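Local structure of putative membrane anchored protein (Corynebacterium diphtheriae, 3LSO) at residues 213-218 / 225-230. The protein is of unknown function but is probably held at the cell surface by a membrane anchor, with an elongated extracellular part built of beta strands and loops, without helices. Numbering follows the deposited sequence.
Sequences ATVPEK and GKVQFF
The methyl of A213 meets the far end of the F229 ring. Its CB lies 3.9 Å from F229 CZ and 4.0 Å from F229 CE2. The methyl comes at this rim obliquely. The backbone N of A213 sits at the ring edge, in the ring plane, 4.0 Å from F229 CZ. F229 starts from a CB that does not aim at 213-218. With CG beside its own backbone N (chi1 -71°), the ring reaches across from its strand and leans back toward V227, and CZ and CE2 end up next to A213. On the way the ring passes V227. The CG1 methyl of V227 stands 3.7 Å above one face, off-centre, nearer the ring's margin.

V227 uses its two branches differently. CG1 is turned to the ring and to A213, where it lies 4.3 Å from A213 CB. CG2 points to V215 and comes within 4.2 Å of V215 CG2. The two valine side chains run past one another, pointing opposite ways.

The contact joins the two facing sheets of a small beta-sandwich, the middle part of the chain. Strand 208-214 belongs to a three-stranded sheet, between 196-198 and 247-253. Strand 226-231 belongs to the opposing five-stranded sheet, between 258-267 and 234-241. No hydrogen bond crosses between 213-218 and 225-230. The CA atoms of A213 and V227 are 7.8 Å apart, and apolar side chains fill the interval. All four touching residues are buried. A264 and F266 of strand 258-267 extend this core beside A213 and V215, respectively. V242 touches both valines, while A248 and T250 of strand 247-253 pack on V227 and F229.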
ATOM      1  N   ALA B 213      -2.373 -14.165   4.970  1.00 36.15           N
ATOM      2  CA  ALA B 213      -1.355 -13.623   4.063  1.00 36.37           C
ATOM      3  C   ALA B 213      -1.667 -14.021   2.619  1.00 36.43           C
ATOM      4  O   ALA B 213      -1.737 -15.212   2.318  1.00 36.91           O
ATOM      5  CB  ALA B 213       0.030 -14.128   4.464  1.00 36.02           C
ATOM      6  N   THR B 214      -1.879 -13.046   1.737  1.00 36.26           N
ATOM      7  CA  THR B 214      -2.041 -13.355   0.320  1.00 36.49           C
ATOM      8  C   THR B 214      -0.663 -13.410  -0.336  1.00 36.71           C
ATOM      9  O   THR B 214       0.156 -12.500  -0.150  1.00 37.01           O
ATOM     10  CB  THR B 214      -2.962 -12.341  -0.383  1.00 36.20           C
ATOM     11  N   VAL B 215      -0.403 -14.493  -1.070  1.00 36.82           N
ATOM     12  CA  VAL B 215       0.852 -14.677  -1.810  1.00 37.20           C
ATOM     13  C   VAL B 215       0.606 -14.494  -3.318  1.00 37.77           C
ATOM     14  O   VAL B 215      -0.329 -15.083  -3.865  1.00 37.81           O
ATOM     15  CB  VAL B 215       1.459 -16.088  -1.566  1.00 36.98           C
ATOM     16  CG1 VAL B 215       2.748 -16.268  -2.329  1.00 36.91           C
ATOM     17  CG2 VAL B 215       1.707 -16.330  -0.099  1.00 36.70           C
ATOM     18  N   PRO B 216       1.433 -13.673  -3.996  1.00 38.37           N
ATOM     19  CA  PRO B 216       1.297 -13.535  -5.453  1.00 38.83           C
ATOM     20  C   PRO B 216       1.528 -14.860  -6.188  1.00 39.40           C
ATOM     21  O   PRO B 216       2.514 -15.563  -5.913  1.00 39.16           O
ATOM     22  CB  PRO B 216       2.387 -12.519  -5.814  1.00 38.84           C
ATOM     23  CG  PRO B 216       3.348 -12.561  -4.660  1.00 38.55           C
ATOM     24  CD  PRO B 216       2.498 -12.802  -3.462  1.00 38.31           C
ATOM     25  N   GLU B 217       0.619 -15.178  -7.114  1.00 40.21           N
ATOM     26  CA  GLU B 217       0.617 -16.444  -7.859  1.00 41.05           C
ATOM     27  C   GLU B 217       2.006 -16.864  -8.320  1.00 41.65           C
ATOM     28  O   GLU B 217       2.297 -18.051  -8.440  1.00 41.73           O
ATOM     29  CB  GLU B 217      -0.333 -16.358  -9.065  1.00 41.05           C
ATOM     30  N   LYS B 218       2.859 -15.873  -8.558  1.00 42.43           N
ATOM     31  CA  LYS B 218       4.173 -16.090  -9.142  1.00 43.32           C
ATOM     32  C   LYS B 218       5.155 -16.865  -8.277  1.00 43.56           C
ATOM     33  O   LYS B 218       5.950 -17.651  -8.799  1.00 43.83           O
ATOM     34  CB  LYS B 218       4.775 -14.760  -9.569  1.00 43.44           C
ATOM     35  CG  LYS B 218       4.426 -14.420 -11.002  1.00 44.63           C
ATOM     36  CD  LYS B 218       4.579 -12.939 -11.279  1.00 46.34           C
ATOM     37  CE  LYS B 218       4.906 -12.701 -12.746  1.00 47.13           C
ATOM     38  NZ  LYS B 218       5.326 -11.292 -12.940  1.00 48.51           N
ATOM     39  N   GLY B 225       5.176 -23.826  -1.301  1.00 41.23           N
ATOM     40  CA  GLY B 225       5.704 -23.027  -0.204  1.00 39.61           C
ATOM     41  C   GLY B 225       4.840 -22.930   1.042  1.00 38.84           C
ATOM     42  O   GLY B 225       3.729 -23.472   1.097  1.00 38.74           O
ATOM     43  N   LYS B 226       5.374 -22.211   2.034  1.00 37.76           N
ATOM     44  CA  LYS B 226       4.780 -22.030   3.351  1.00 36.79           C
ATOM     45  C   LYS B 226       4.933 -20.569   3.807  1.00 36.39           C
ATOM     46  O   LYS B 226       5.777 -19.841   3.286  1.00 36.61           O
ATOM     47  CB  LYS B 226       5.493 -22.943   4.355  1.00 36.95           C
ATOM     48  CG  LYS B 226       4.838 -24.302   4.588  1.00 37.08           C
ATOM     49  CD  LYS B 226       5.863 -25.392   4.979  1.00 37.25           C
ATOM     50  CE  LYS B 226       5.176 -26.602   5.639  1.00 36.33           C
ATOM     51  NZ  LYS B 226       5.771 -27.888   5.201  1.00 35.04           N
ATOM     52  N   VAL B 227       4.132 -20.146   4.787  1.00 35.48           N
ATOM     53  CA  VAL B 227       4.286 -18.818   5.401  1.00 34.92           C
ATOM     54  C   VAL B 227       4.515 -18.887   6.911  1.00 34.61           C
ATOM     55  O   VAL B 227       3.813 -19.607   7.612  1.00 34.33           O
ATOM     56  CB  VAL B 227       3.070 -17.902   5.114  1.00 34.95           C
ATOM     57  CG1 VAL B 227       3.063 -16.685   6.029  1.00 33.94           C
ATOM     58  CG2 VAL B 227       3.075 -17.470   3.659  1.00 34.91           C
ATOM     59  N   GLN B 228       5.509 -18.144   7.390  1.00 34.30           N
ATOM     60  CA  GLN B 228       5.754 -18.010   8.811  1.00 34.17           C
ATOM     61  C   GLN B 228       5.210 -16.686   9.304  1.00 34.37           C
ATOM     62  O   GLN B 228       5.592 -15.623   8.806  1.00 35.10           O
ATOM     63  CB  GLN B 228       7.235 -18.076   9.134  1.00 34.07           C
ATOM     64  CG  GLN B 228       7.501 -17.954  10.626  1.00 34.73           C
ATOM     65  CD  GLN B 228       6.907 -19.114  11.423  1.00 35.68           C
ATOM     66  OE1 GLN B 228       5.834 -18.994  12.026  1.00 35.48           O
ATOM     67  NE2 GLN B 228       7.593 -20.256  11.402  1.00 35.88           N
ATOM     68  N   PHE B 229       4.309 -16.745  10.275  1.00 34.04           N
ATOM     69  CA  PHE B 229       3.767 -15.530  10.856  1.00 33.51           C
ATOM     70  C   PHE B 229       4.581 -15.137  12.068  1.00 33.58           C
ATOM     71  O   PHE B 229       5.251 -15.979  12.679  1.00 33.75           O
ATOM     72  CB  PHE B 229       2.301 -15.718  11.233  1.00 33.02           C
ATOM     73  CG  PHE B 229       1.389 -15.806  10.046  1.00 31.65           C
ATOM     74  CD1 PHE B 229       1.036 -17.025   9.519  1.00 29.72           C
ATOM     75  CD2 PHE B 229       0.902 -14.660   9.447  1.00 29.72           C
ATOM     76  CE1 PHE B 229       0.199 -17.098   8.431  1.00 28.49           C
ATOM     77  CE2 PHE B 229       0.071 -14.732   8.374  1.00 27.94           C
ATOM     78  CZ  PHE B 229      -0.282 -15.957   7.861  1.00 28.44           C
ATOM     79  N   PHE B 230       4.542 -13.855  12.397  1.00 33.05           N
ATOM     80  CA  PHE B 230       5.199 -13.369  13.586  1.00 32.57           C
ATOM     81  C   PHE B 230       4.278 -12.404  14.290  1.00 32.40           C
ATOM     82  O   PHE B 230       3.560 -11.623  13.650  1.00 32.63           O
ATOM     83  CB  PHE B 230       6.470 -12.625  13.230  1.00 32.66           C
ATOM     84  CG  PHE B 230       7.535 -13.479  12.641  1.00 32.25           C
ATOM     85  CD1 PHE B 230       8.592 -13.919  13.418  1.00 31.35           C
ATOM     86  CD2 PHE B 230       7.521 -13.799  11.292  1.00 32.87           C
ATOM     87  CE1 PHE B 230       9.614 -14.688  12.866  1.00 30.84           C
ATOM     88  CE2 PHE B 230       8.542 -14.585  10.732  1.00 32.58           C
ATOM     89  CZ  PHE B 230       9.585 -15.029  11.528  1.00 30.57           C
TER